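Long-range contact in N-terminal acetyltransferase B complex subunit MDM20 (Candida albicans, PDB 5K04), which serves as the non-catalytic subunit of the NatB complex, which acetylates protein N-termini, and probably acts as its helical scaffold: residues A[152-157]-A[191-196]. Sequence-based numbering, arbitrary orientation.
Sequences SFHLLL and YTLFLS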
loop_
_atom_site.group_PDB
_atom_site.type_symbol
_atom_site.label_atom_id
_atom_site.label_comp_id
_atom_site.label_asym_id
_atom_site.label_seq_id
_atom_site.Cartn_x
_atom_site.Cartn_y
_atom_site.Cartn_z
ATOM N N SER A 152 8.252 15.386 -18.518
ATOM C CA SER A 152 7.378 14.415 -19.165
ATOM C C SER A 152 8.152 13.504 -20.109
ATOM O O SER A 152 7.687 12.396 -20.395
ATOM C CB SER A 152 6.249 15.133 -19.915
ATOM O OG SER A 152 6.725 15.822 -21.062
ATOM N N PHE A 153 9.322 13.945 -20.594
ATOM C CA PHE A 153 10.146 13.083 -21.441
ATOM C C PHE A 153 10.816 11.989 -20.629
ATOM O O PHE A 153 10.977 10.861 -21.108
ATOM C CB PHE A 153 11.201 13.901 -22.175
ATOM C CG PHE A 153 10.684 14.585 -23.392
ATOM C CD1 PHE A 153 10.343 13.853 -24.517
ATOM C CD2 PHE A 153 10.503 15.961 -23.408
ATOM C CE1 PHE A 153 9.830 14.482 -25.658
ATOM C CE2 PHE A 153 10.003 16.602 -24.535
ATOM C CZ PHE A 153 9.664 15.861 -25.668
ATOM N N HIS A 154 11.208 12.314 -19.402
ATOM C CA HIS A 154 11.658 11.297 -18.463
ATOM C C HIS A 154 10.556 10.286 -18.161
ATOM O O HIS A 154 10.808 9.076 -18.124
ATOM C CB HIS A 154 12.120 11.950 -17.167
ATOM C CG HIS A 154 12.219 10.984 -16.036
ATOM N ND1 HIS A 154 13.134 9.955 -16.022
ATOM C CD2 HIS A 154 11.502 10.868 -14.896
ATOM C CE1 HIS A 154 12.992 9.258 -14.910
ATOM N NE2 HIS A 154 12.007 9.791 -14.210
ATOM N N LEU A 155 9.333 10.772 -17.897
ATOM C CA LEU A 155 8.201 9.883 -17.654
ATOM C C LEU A 155 8.021 8.898 -18.795
ATOM O O LEU A 155 7.822 7.699 -18.564
ATOM C CB LEU A 155 6.929 10.695 -17.463
ATOM C CG LEU A 155 6.844 11.555 -16.199
ATOM C CD1 LEU A 155 5.441 12.162 -16.123
ATOM C CD2 LEU A 155 7.167 10.735 -14.918
ATOM N N LEU A 156 8.095 9.398 -20.037
ATOM C CA LEU A 156 7.967 8.546 -21.219
ATOM C C LEU A 156 9.090 7.528 -21.283
ATOM O O LEU A 156 8.859 6.349 -21.571
ATOM C CB LEU A 156 7.995 9.398 -22.486
ATOM C CG LEU A 156 6.739 10.089 -22.965
ATOM C CD1 LEU A 156 7.088 10.985 -24.155
ATOM C CD2 LEU A 156 5.694 9.040 -23.338
ATOM N N LEU A 157 10.324 7.980 -21.029
ATOM C CA LEU A 157 11.488 7.099 -21.037
ATOM C C LEU A 157 11.334 5.933 -20.074
ATOM O O LEU A 157 12.028 4.919 -20.225
ATOM C CB LEU A 157 12.743 7.890 -20.675
ATOM C CG LEU A 157 13.318 8.720 -21.813
ATOM C CD1 LEU A 157 14.383 9.673 -21.295
ATOM C CD2 LEU A 157 13.879 7.781 -22.853
ATOM N N TYR A 191 17.293 17.961 -15.017
ATOM C CA TYR A 191 18.380 17.912 -15.986
ATOM C C TYR A 191 19.135 16.585 -15.891
ATOM O O TYR A 191 19.404 15.941 -16.912
ATOM C CB TYR A 191 19.308 19.120 -15.758
ATOM C CG TYR A 191 20.346 19.342 -16.825
ATOM C CD1 TYR A 191 20.043 19.154 -18.159
ATOM C CD2 TYR A 191 21.633 19.753 -16.501
ATOM C CE1 TYR A 191 20.995 19.339 -19.142
ATOM C CE2 TYR A 191 22.593 19.954 -17.489
ATOM C CZ TYR A 191 22.273 19.747 -18.803
ATOM O OH TYR A 191 23.230 19.952 -19.786
ATOM N N THR A 192 19.456 16.141 -14.658
ATOM C CA THR A 192 20.221 14.905 -14.479
ATOM C C THR A 192 19.490 13.686 -15.020
ATOM O O THR A 192 20.133 12.667 -15.293
ATOM C CB THR A 192 20.537 14.647 -13.009
ATOM O OG1 THR A 192 19.317 14.421 -12.302
ATOM C CG2 THR A 192 21.297 15.819 -12.395
ATOM N N LEU A 193 18.165 13.764 -15.188
ATOM C CA LEU A 193 17.433 12.619 -15.724
ATOM C C LEU A 193 17.833 12.293 -17.159
ATOM O O LEU A 193 17.539 11.195 -17.630
ATOM C CB LEU A 193 15.925 12.867 -15.656
ATOM C CG LEU A 193 15.370 13.167 -14.259
ATOM C CD1 LEU A 193 13.927 13.645 -14.382
ATOM C CD2 LEU A 193 15.476 11.926 -13.341
ATOM N N PHE A 194 18.503 13.205 -17.863
ATOM C CA PHE A 194 18.869 12.978 -19.260
ATOM C C PHE A 194 20.373 12.882 -19.469
ATOM O O PHE A 194 20.828 12.882 -20.619
ATOM C CB PHE A 194 18.279 14.085 -20.137
ATOM C CG PHE A 194 16.822 14.321 -19.880
ATOM C CD1 PHE A 194 15.875 13.402 -20.316
ATOM C CD2 PHE A 194 16.401 15.427 -19.157
ATOM C CE1 PHE A 194 14.523 13.597 -20.057
ATOM C CE2 PHE A 194 15.053 15.618 -18.882
ATOM C CZ PHE A 194 14.110 14.708 -19.345
ATOM N N LEU A 195 21.151 12.796 -18.388
ATOM C CA LEU A 195 22.597 12.887 -18.441
ATOM C C LEU A 195 23.256 11.554 -18.128
ATOM O O LEU A 195 22.745 10.751 -17.344
ATOM C CB LEU A 195 23.112 13.921 -17.447
ATOM C CG LEU A 195 22.671 15.356 -17.676
ATOM C CD1 LEU A 195 23.338 16.227 -16.630
ATOM C CD2 LEU A 195 23.021 15.810 -19.111
ATOM N N SER A 196 24.437 11.356 -18.708
ATOM C CA SER A 196 25.252 10.217 -18.339
ATOM C C SER A 196 25.872 10.442 -16.965
ATOM O O SER A 196 25.896 11.552 -16.424
ATOM C CB SER A 196 26.356 9.981 -19.372
ATOM O OG SER A 196 27.302 11.040 -19.358
#
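His154 NE2 is hydrogen-bonded to Glu493 OE1, while Leu193 packs over one face of the imidazole. Leu193 CD1 lies 3.9 Å from the centroid of the His154 ring and 27° off the ring normal, a CH-pi contact displaced toward the CG–CD2 rim; the second methyl, CD2, reaches CE1 of His154 at 4.0 Å. The imidazole takes up this position because its CG stands anti to the backbone N (chi1 163°), which carries the ring out from the helix to cross the leucine at about a right angle. Between apolar cover and carboxylate, the ring's rotation is probably well fixed.

Beside this pair, Phe194 drives its distal edge into helix 143-157. Its CE1 comes within 3.6 Å of His154 N, near the plane of the phenyl ring, and 4.1 Å from Leu157 CD1, also at the edge. Phe153 contributes CB, 4.0 Å from Phe194 CE1, but its own ring turns off toward Leu171 and Leu175 of helix 162-177. No polar bond joins the two segments; the contact rests on the CH-pi approach and on van der Waals packing of the phenyl edge against backbone and aliphatic atoms. A type I turn from Thr192 to Leu195 presents Leu193 and Phe194 side by side, and Asn169 ND2 holds the carbonyl of Phe194. Helix 143-157 thus meets the turn at the end of helix 185-192, with helix 162-177 intervening in sequence and touching Phe153 and Leu157, an arrangement consistent with the TPR-like helical solenoid of the MDM20/NAA25 family.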